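Local coordinates for putative signal recognition particle protein (Chaetomium thermophilum, PDB 5CK4) that binds GTP and GDP as the Arf-like beta subunit of the signal recognition particle receptor, probably in protein targeting to the endoplasmic reticulum, at residues S211-L223 with E290-P303. Residues are numbered along the deposited sequence; the frame is centred on the assembly and turned at random.
Sequences SIPVLIAANKQDL and EVEVMGGNVIGDGP. With GDP (guanosine-5'-diphosphate), chain C.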
ATOM      1  N   SER A 211      12.389  -5.645   5.848  1.00 28.56           N
ATOM      2  CA  SER A 211      11.545  -4.468   5.704  1.00 29.28           C
ATOM      3  C   SER A 211      10.604  -4.602   4.520  1.00 26.97           C
ATOM      4  O   SER A 211      10.961  -5.174   3.490  1.00 28.00           O
ATOM      5  CB  SER A 211      12.401  -3.207   5.548  1.00 43.80           C
ATOM      6  OG  SER A 211      12.991  -2.850   6.784  1.00 55.29           O
ATOM      7  N   ILE A 212       9.387  -4.094   4.690  1.00 18.18           N
ATOM      8  CA  ILE A 212       8.441  -3.995   3.600  1.00 16.75           C
ATOM      9  C   ILE A 212       7.921  -2.560   3.575  1.00 20.07           C
ATOM     10  O   ILE A 212       6.980  -2.225   4.284  1.00 19.24           O
ATOM     11  CB  ILE A 212       7.280  -5.001   3.754  1.00 20.69           C
ATOM     12  CG1 ILE A 212       7.823  -6.432   3.823  1.00 21.59           C
ATOM     13  CG2 ILE A 212       6.301  -4.892   2.582  1.00 22.29           C
ATOM     14  CD1 ILE A 212       6.752  -7.468   4.113  1.00 25.18           C
ATOM     15  N   PRO A 213       8.569  -1.691   2.781  1.00 15.60           N
ATOM     16  CA  PRO A 213       8.090  -0.304   2.671  1.00 13.97           C
ATOM     17  C   PRO A 213       6.722  -0.183   1.995  1.00 15.58           C
ATOM     18  O   PRO A 213       6.315  -1.087   1.274  1.00 18.43           O
ATOM     19  CB  PRO A 213       9.151   0.364   1.798  1.00 14.91           C
ATOM     20  CG  PRO A 213       9.820  -0.762   1.059  1.00 23.17           C
ATOM     21  CD  PRO A 213       9.802  -1.921   2.011  1.00 18.47           C
ATOM     22  N   VAL A 214       6.033   0.935   2.217  1.00 12.86           N
ATOM     23  CA  VAL A 214       4.682   1.110   1.693  1.00 16.64           C
ATOM     24  C   VAL A 214       4.611   2.441   0.960  1.00 14.69           C
ATOM     25  O   VAL A 214       4.861   3.500   1.549  1.00 15.66           O
ATOM     26  CB  VAL A 214       3.614   1.102   2.819  1.00 14.03           C
ATOM     27  CG1 VAL A 214       2.217   1.355   2.252  1.00 12.46           C
ATOM     28  CG2 VAL A 214       3.624  -0.227   3.555  1.00 12.34           C
ATOM     29  N   LEU A 215       4.287   2.377  -0.325  1.00 12.82           N
ATOM     30  CA  LEU A 215       4.094   3.578  -1.114  1.00 14.24           C
ATOM     31  C   LEU A 215       2.603   3.830  -1.169  1.00 12.08           C
ATOM     32  O   LEU A 215       1.850   2.989  -1.666  1.00 15.55           O
ATOM     33  CB  LEU A 215       4.636   3.380  -2.537  1.00 16.94           C
ATOM     34  CG  LEU A 215       4.400   4.556  -3.485  1.00 15.76           C
ATOM     35  CD1 LEU A 215       5.143   5.802  -3.003  1.00 15.43           C
ATOM     36  CD2 LEU A 215       4.847   4.187  -4.897  1.00 18.75           C
ATOM     37  N   ILE A 216       2.167   4.970  -0.648  1.00 12.32           N
ATOM     38  CA  ILE A 216       0.775   5.357  -0.823  1.00 11.61           C
ATOM     39  C   ILE A 216       0.676   6.166  -2.114  1.00 12.32           C
ATOM     40  O   ILE A 216       1.106   7.317  -2.185  1.00 14.32           O
ATOM     41  CB  ILE A 216       0.228   6.132   0.384  1.00 13.70           C
ATOM     42  CG1 ILE A 216       0.294   5.246   1.630  1.00 14.28           C
ATOM     43  CG2 ILE A 216      -1.228   6.568   0.106  1.00 13.28           C
ATOM     44  CD1 ILE A 216       0.047   5.963   2.936  1.00 12.79           C
ATOM     45  N   ALA A 217       0.140   5.525  -3.144  1.00 13.70           N
ATOM     46  CA  ALA A 217       0.107   6.103  -4.480  1.00 18.93           C
ATOM     47  C   ALA A 217      -1.218   6.836  -4.703  1.00 19.78           C
ATOM     48  O   ALA A 217      -2.285   6.215  -4.845  1.00 13.84           O
ATOM     49  CB  ALA A 217       0.325   5.008  -5.523  1.00 18.65           C
ATOM     50  N   ALA A 218      -1.148   8.166  -4.687  1.00 13.41           N
ATOM     51  CA  ALA A 218      -2.341   8.989  -4.838  1.00 12.90           C
ATOM     52  C   ALA A 218      -2.616   9.206  -6.323  1.00 14.22           C
ATOM     53  O   ALA A 218      -2.107  10.164  -6.918  1.00 16.03           O
ATOM     54  CB  ALA A 218      -2.164  10.332  -4.093  1.00 16.21           C
ATOM     55  N   ASN A 219      -3.412   8.298  -6.896  1.00 13.48           N
ATOM     56  CA  ASN A 219      -3.666   8.190  -8.332  1.00 16.39           C
ATOM     57  C   ASN A 219      -4.674   9.220  -8.863  1.00 17.36           C
ATOM     58  O   ASN A 219      -5.386   9.861  -8.090  1.00 16.39           O
ATOM     59  CB  ASN A 219      -4.177   6.774  -8.663  1.00 11.72           C
ATOM     60  CG  ASN A 219      -4.111   6.452 -10.149  1.00 13.36           C
ATOM     61  OD1 ASN A 219      -3.276   6.994 -10.871  1.00 16.12           O
ATOM     62  ND2 ASN A 219      -4.994   5.565 -10.612  1.00 17.09           N
ATOM     63  N   LYS A 220      -4.738   9.324 -10.196  1.00 18.04           N
ATOM     64  CA  LYS A 220      -5.676  10.192 -10.928  1.00 17.14           C
ATOM     65  C   LYS A 220      -5.359  11.683 -10.769  1.00 21.43           C
ATOM     66  O   LYS A 220      -6.265  12.513 -10.778  1.00 17.29           O
ATOM     67  CB  LYS A 220      -7.167   9.885 -10.595  1.00 14.83           C
ATOM     68  CG  LYS A 220      -7.502   8.363 -10.556  1.00 15.42           C
ATOM     69  CD  LYS A 220      -8.981   8.060 -10.709  1.00 15.94           C
ATOM     70  CE  LYS A 220      -9.249   6.559 -10.525  1.00 16.00           C
ATOM     71  NZ  LYS A 220     -10.721   6.212 -10.660  1.00 17.56           N
ATOM     72  N   GLN A 221      -4.077  12.027 -10.642  1.00 15.28           N
ATOM     73  CA  GLN A 221      -3.682  13.438 -10.556  1.00 18.31           C
ATOM     74  C   GLN A 221      -3.904  14.225 -11.863  1.00 16.17           C
ATOM     75  O   GLN A 221      -3.738  15.444 -11.893  1.00 17.27           O
ATOM     76  CB  GLN A 221      -2.229  13.589 -10.091  1.00 20.05           C
ATOM     77  CG  GLN A 221      -1.980  13.121  -8.666  1.00 18.41           C
ATOM     78  CD  GLN A 221      -2.618  14.020  -7.630  1.00 22.07           C
ATOM     79  OE1 GLN A 221      -2.711  15.229  -7.812  1.00 20.39           O
ATOM     80  NE2 GLN A 221      -3.050  13.429  -6.517  1.00 21.19           N
ATOM     81  N   ASP A 222      -4.310  13.532 -12.921  1.00 18.95           N
ATOM     82  CA  ASP A 222      -4.693  14.195 -14.165  1.00 19.65           C
ATOM     83  C   ASP A 222      -6.010  14.953 -13.981  1.00 23.38           C
ATOM     84  O   ASP A 222      -6.271  15.927 -14.670  1.00 20.39           O
ATOM     85  CB  ASP A 222      -4.828  13.175 -15.294  1.00 22.44           C
ATOM     86  CG  ASP A 222      -5.793  12.042 -14.949  1.00 22.49           C
ATOM     87  OD1 ASP A 222      -5.576  11.370 -13.917  1.00 19.02           O
ATOM     88  OD2 ASP A 222      -6.757  11.822 -15.715  1.00 19.73           O
ATOM     89  N   LEU A 223      -6.837  14.499 -13.042  1.00 18.49           N
ATOM     90  CA  LEU A 223      -8.151  15.102 -12.829  1.00 19.74           C
ATOM     91  C   LEU A 223      -8.028  16.419 -12.082  1.00 24.78           C
ATOM     92  O   LEU A 223      -7.268  16.524 -11.123  1.00 22.87           O
ATOM     93  CB  LEU A 223      -9.062  14.144 -12.053  1.00 22.26           C
ATOM     94  CG  LEU A 223      -9.418  12.848 -12.796  1.00 20.53           C
ATOM     95  CD1 LEU A 223     -10.266  11.924 -11.905  1.00 19.38           C
ATOM     96  CD2 LEU A 223     -10.156  13.156 -14.073  1.00 22.11           C
ATOM     97  N   GLU A 290       8.956   2.254   6.337  1.00 15.15           N
ATOM     98  CA  GLU A 290       8.969   3.494   5.573  1.00 18.62           C
ATOM     99  C   GLU A 290       7.646   3.640   4.829  1.00 17.97           C
ATOM    100  O   GLU A 290       7.269   2.762   4.068  1.00 16.32           O
ATOM    101  CB  GLU A 290      10.147   3.518   4.605  1.00 20.06           C
ATOM    102  CG  GLU A 290      10.348   4.866   3.941  1.00 29.26           C
ATOM    103  CD  GLU A 290      11.514   4.864   2.970  1.00 34.92           C
ATOM    104  OE1 GLU A 290      12.176   3.812   2.831  1.00 34.89           O
ATOM    105  OE2 GLU A 290      11.767   5.919   2.355  1.00 32.45           O
ATOM    106  N   VAL A 291       6.943   4.752   5.058  1.00 15.85           N
ATOM    107  CA  VAL A 291       5.631   4.968   4.456  1.00 15.47           C
ATOM    108  C   VAL A 291       5.640   6.342   3.812  1.00 17.70           C
ATOM    109  O   VAL A 291       5.904   7.333   4.498  1.00 15.95           O
ATOM    110  CB  VAL A 291       4.478   4.863   5.494  1.00 14.90           C
ATOM    111  CG1 VAL A 291       3.127   5.027   4.800  1.00 13.55           C
ATOM    112  CG2 VAL A 291       4.523   3.508   6.211  1.00 14.28           C
ATOM    113  N   GLU A 292       5.417   6.407   2.495  1.00 13.62           N
ATOM    114  CA  GLU A 292       5.483   7.700   1.782  1.00 13.65           C
ATOM    115  C   GLU A 292       4.271   7.899   0.864  1.00 12.85           C
ATOM    116  O   GLU A 292       3.804   6.961   0.216  1.00 15.99           O
ATOM    117  CB  GLU A 292       6.788   7.811   0.964  1.00 17.00           C
ATOM    118  CG  GLU A 292       7.003   9.183   0.298  1.00 25.48           C
ATOM    119  CD  GLU A 292       8.383   9.355  -0.328  1.00 33.92           C
ATOM    120  OE1 GLU A 292       9.346   8.687   0.120  1.00 31.15           O
ATOM    121  OE2 GLU A 292       8.504  10.166  -1.277  1.00 34.54           O
ATOM    122  N   VAL A 293       3.775   9.129   0.794  1.00 15.32           N
ATOM    123  CA  VAL A 293       2.637   9.436  -0.063  1.00 11.56           C
ATOM    124  C   VAL A 293       3.180  10.117  -1.316  1.00 13.23           C
ATOM    125  O   VAL A 293       3.999  11.040  -1.226  1.00 14.93           O
ATOM    126  CB  VAL A 293       1.635  10.351   0.656  1.00 14.24           C
ATOM    127  CG1 VAL A 293       0.457  10.710  -0.256  1.00 16.31           C
ATOM    128  CG2 VAL A 293       1.146   9.687   1.938  1.00 12.37           C
ATOM    129  N   MET A 294       2.756   9.661  -2.486  1.00 16.55           N
ATOM    130  CA  MET A 294       3.300  10.215  -3.738  1.00 15.88           C
ATOM    131  C   MET A 294       2.190  10.297  -4.771  1.00 18.58           C
ATOM    132  O   MET A 294       1.456   9.329  -4.971  1.00 17.61           O
ATOM    133  CB  MET A 294       4.446   9.343  -4.262  1.00 16.38           C
ATOM    134  CG  MET A 294       5.115   9.877  -5.553  1.00 18.59           C
ATOM    135  SD  MET A 294       6.568   8.918  -6.025  1.00 26.24           S
ATOM    136  CE  MET A 294       7.448   8.855  -4.459  1.00 25.39           C
ATOM    137  N   GLY A 295       2.046  11.451  -5.413  1.00 17.98           N
ATOM    138  CA  GLY A 295       1.042  11.590  -6.454  1.00 19.44           C
ATOM    139  C   GLY A 295       1.467  11.007  -7.783  1.00 21.17           C
ATOM    140  O   GLY A 295       2.660  10.875  -8.083  1.00 21.76           O
ATOM    141  N   GLY A 296       0.480  10.644  -8.592  1.00 17.97           N
ATOM    142  CA  GLY A 296       0.742  10.187  -9.945  1.00 17.62           C
ATOM    143  C   GLY A 296      -0.547   9.947 -10.703  1.00 16.74           C
ATOM    144  O   GLY A 296      -1.634  10.228 -10.190  1.00 16.37           O
ATOM    145  N   ASN A 297      -0.426   9.436 -11.924  1.00 18.79           N
ATOM    146  CA  ASN A 297      -1.586   9.100 -12.737  1.00 20.27           C
ATOM    147  C   ASN A 297      -1.233   8.041 -13.778  1.00 21.77           C
ATOM    148  O   ASN A 297      -0.104   7.988 -14.265  1.00 23.79           O
ATOM    149  CB  ASN A 297      -2.167  10.363 -13.394  1.00 20.47           C
ATOM    150  CG  ASN A 297      -1.181  11.041 -14.332  1.00 22.29           C
ATOM    151  OD1 ASN A 297      -0.209  11.643 -13.887  1.00 19.47           O
ATOM    152  ND2 ASN A 297      -1.425  10.940 -15.632  1.00 20.69           N
ATOM    153  N   VAL A 298      -2.199   7.187 -14.100  1.00 16.53           N
ATOM    154  CA  VAL A 298      -2.009   6.104 -15.053  1.00 20.30           C
ATOM    155  C   VAL A 298      -2.413   6.537 -16.463  1.00 21.50           C
ATOM    156  O   VAL A 298      -1.824   6.093 -17.450  1.00 27.55           O
ATOM    157  CB  VAL A 298      -2.817   4.851 -14.630  1.00 28.62           C
ATOM    158  CG1 VAL A 298      -2.691   3.744 -15.653  1.00 18.69           C
ATOM    159  CG2 VAL A 298      -2.359   4.364 -13.269  1.00 25.67           C
ATOM    160  N   ILE A 299      -3.413   7.411 -16.555  1.00 18.65           N
ATOM    161  CA  ILE A 299      -3.859   7.926 -17.845  1.00 26.38           C
ATOM    162  C   ILE A 299      -3.993   9.439 -17.755  1.00 20.59           C
ATOM    163  O   ILE A 299      -3.944   9.991 -16.665  1.00 21.99           O
ATOM    164  CB  ILE A 299      -5.204   7.306 -18.289  1.00 30.24           C
ATOM    165  CG1 ILE A 299      -6.344   7.810 -17.412  1.00 27.88           C
ATOM    166  CG2 ILE A 299      -5.143   5.786 -18.241  1.00 33.70           C
ATOM    167  CD1 ILE A 299      -7.702   7.273 -17.819  1.00 35.66           C
ATOM    168  N   GLY A 300      -4.129  10.110 -18.901  1.00 20.67           N
ATOM    169  CA  GLY A 300      -4.277  11.559 -18.906  1.00 20.42           C
ATOM    170  C   GLY A 300      -2.970  12.317 -18.756  1.00 22.11           C
ATOM    171  O   GLY A 300      -1.912  11.719 -18.597  1.00 25.13           O
ATOM    172  N   ASP A 301      -3.042  13.643 -18.819  1.00 23.66           N
ATOM    173  CA  ASP A 301      -1.862  14.499 -18.662  1.00 24.58           C
ATOM    174  C   ASP A 301      -1.523  14.721 -17.185  1.00 32.79           C
ATOM    175  O   ASP A 301      -2.388  15.093 -16.401  1.00 24.29           O
ATOM    176  CB  ASP A 301      -2.118  15.857 -19.299  1.00 26.65           C
ATOM    177  CG  ASP A 301      -2.254  15.779 -20.796  1.00 30.45           C
ATOM    178  OD1 ASP A 301      -1.578  14.925 -21.410  1.00 29.04           O
ATOM    179  OD2 ASP A 301      -3.033  16.585 -21.349  1.00 29.10           O
ATOM    180  N   GLY A 302      -0.263  14.516 -16.814  1.00 24.56           N
ATOM    181  CA  GLY A 302       0.146  14.676 -15.433  1.00 24.53           C
ATOM    182  C   GLY A 302       1.532  14.125 -15.163  1.00 26.63           C
ATOM    183  O   GLY A 302       2.281  13.864 -16.098  1.00 27.56           O
ATOM    184  N   PRO A 303       1.873  13.941 -13.877  1.00 23.94           N
ATOM    185  CA  PRO A 303       3.197  13.458 -13.447  1.00 28.03           C
ATOM    186  C   PRO A 303       3.507  12.039 -13.922  1.00 28.13           C
ATOM    187  O   PRO A 303       4.671  11.640 -13.953  1.00 26.45           O
ATOM    188  CB  PRO A 303       3.098  13.439 -11.912  1.00 37.20           C
ATOM    189  CG  PRO A 303       1.857  14.173 -11.560  1.00 39.68           C
ATOM    190  CD  PRO A 303       0.952  14.151 -12.746  1.00 31.43           C
TER
HETATM  191  PB  GDP C 401      -9.473  -1.095  -9.979  1.00 21.99           P
HETATM  192  O1B GDP C 401      -8.792  -2.286 -10.588  1.00 21.10           O
HETATM  193  O2B GDP C 401      -8.674  -0.614  -8.777  1.00 19.90           O
HETATM  194  O3B GDP C 401     -10.876  -1.392  -9.501  1.00 20.53           O
HETATM  195  O3A GDP C 401      -9.542   0.143 -10.996  1.00 24.25           O
HETATM  196  PA  GDP C 401      -9.560   0.096 -12.611  1.00 23.57           P
HETATM  197  O1A GDP C 401      -8.213  -0.272 -13.147  1.00 21.41           O
HETATM  198  O2A GDP C 401     -10.670  -0.772 -13.148  1.00 29.87           O
HETATM  199  O5' GDP C 401      -9.839   1.652 -12.819  1.00 18.52           O
HETATM  200  C5' GDP C 401     -11.065   2.217 -12.382  1.00 18.45           C
HETATM  201  C4' GDP C 401     -11.399   3.367 -13.318  1.00 27.92           C
HETATM  202  O4' GDP C 401     -10.491   4.446 -13.084  1.00 27.47           O
HETATM  203  C3' GDP C 401     -11.246   2.980 -14.783  1.00 25.98           C
HETATM  204  O3' GDP C 401     -12.259   3.680 -15.508  1.00 29.71           O
HETATM  205  C2' GDP C 401      -9.896   3.551 -15.176  1.00 28.96           C
HETATM  206  O2' GDP C 401      -9.821   3.907 -16.554  1.00 25.25           O
HETATM  207  C1' GDP C 401      -9.839   4.791 -14.313  1.00 21.94           C
HETATM  208  N9  GDP C 401      -8.455   5.230 -14.041  1.00 16.72           N
HETATM  209  C8  GDP C 401      -7.412   4.477 -13.632  1.00 22.77           C
HETATM  210  N7  GDP C 401      -6.305   5.253 -13.464  1.00 21.26           N
HETATM  211  C5  GDP C 401      -6.660   6.516 -13.745  1.00 14.56           C
HETATM  212  C6  GDP C 401      -5.983   7.821 -13.782  1.00 17.80           C
HETATM  213  O6  GDP C 401      -4.775   7.905 -13.462  1.00 17.29           O
HETATM  214  N1  GDP C 401      -6.720   8.895 -14.124  1.00 17.09           N
HETATM  215  C2  GDP C 401      -8.025   8.812 -14.464  1.00 18.18           C
HETATM  216  N2  GDP C 401      -8.698   9.936 -14.814  1.00 19.70           N
HETATM  217  N3  GDP C 401      -8.708   7.643 -14.461  1.00 17.39           N
HETATM  218  C4  GDP C 401      -8.076   6.492 -14.124  1.00 19.72           C
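Ile216 lays its CD1 methyl across the branches of two valines on the neighbouring strand, 3.7 Å from Val291 CG1 and 4.0 Å from Val293 CG2. With CG1 beside the backbone N (chi1 -61°), the isoleucine reaches back toward Val291, while its CB faces Val293; helix 180-201 and Phe281 cover this side. On the other face Leu215 CD1 meets Met294 CB at 3.8 Å, the two chains crossing at a slant beneath helix 306-313. Strands 214-219 and 291-295 run parallel, joined by six alternating backbone bonds from Val214 N to Glu290 O through Gly296 N to Ala218 O. Past the strand ends, Gly296 O accepts Gln221 N, and Gln221 CG packs 3.3 Å from that same oxygen. The C-terminal ends of the two strands carry the guanine site of a P-loop GTPase: Asn219-Lys220-Gln221-Asp222 fits the NKxD motif, and the loop after strand 291-295 closes over the base. With chi1 at 55° the Asp222 carboxylate is turned to the base and grips it with both oxygens, OD1 taking GDP N1 at 2.7 Å in a nearly straight bond (173°) and OD2 taking GDP N2, while CB rests against Asp301 O. Val298 N donates to GDP O6 at 2.7 Å, and Ile299 N adds a weak bond to the same oxygen. The base lies between the extended Lys220 chain, whose CG is 3.6 Å from GDP C6, and Ile299 CG1; Lys220 NZ runs on to GDP O4', Gly29 O and Asp170. Asn219 ND2 binds Ala30 O of the P-loop, tying the motif to the phosphate-binding loop. Within the closing loop, Asn297 ND2 donates to Ile299 O and its OD1 accepts Gly304 N.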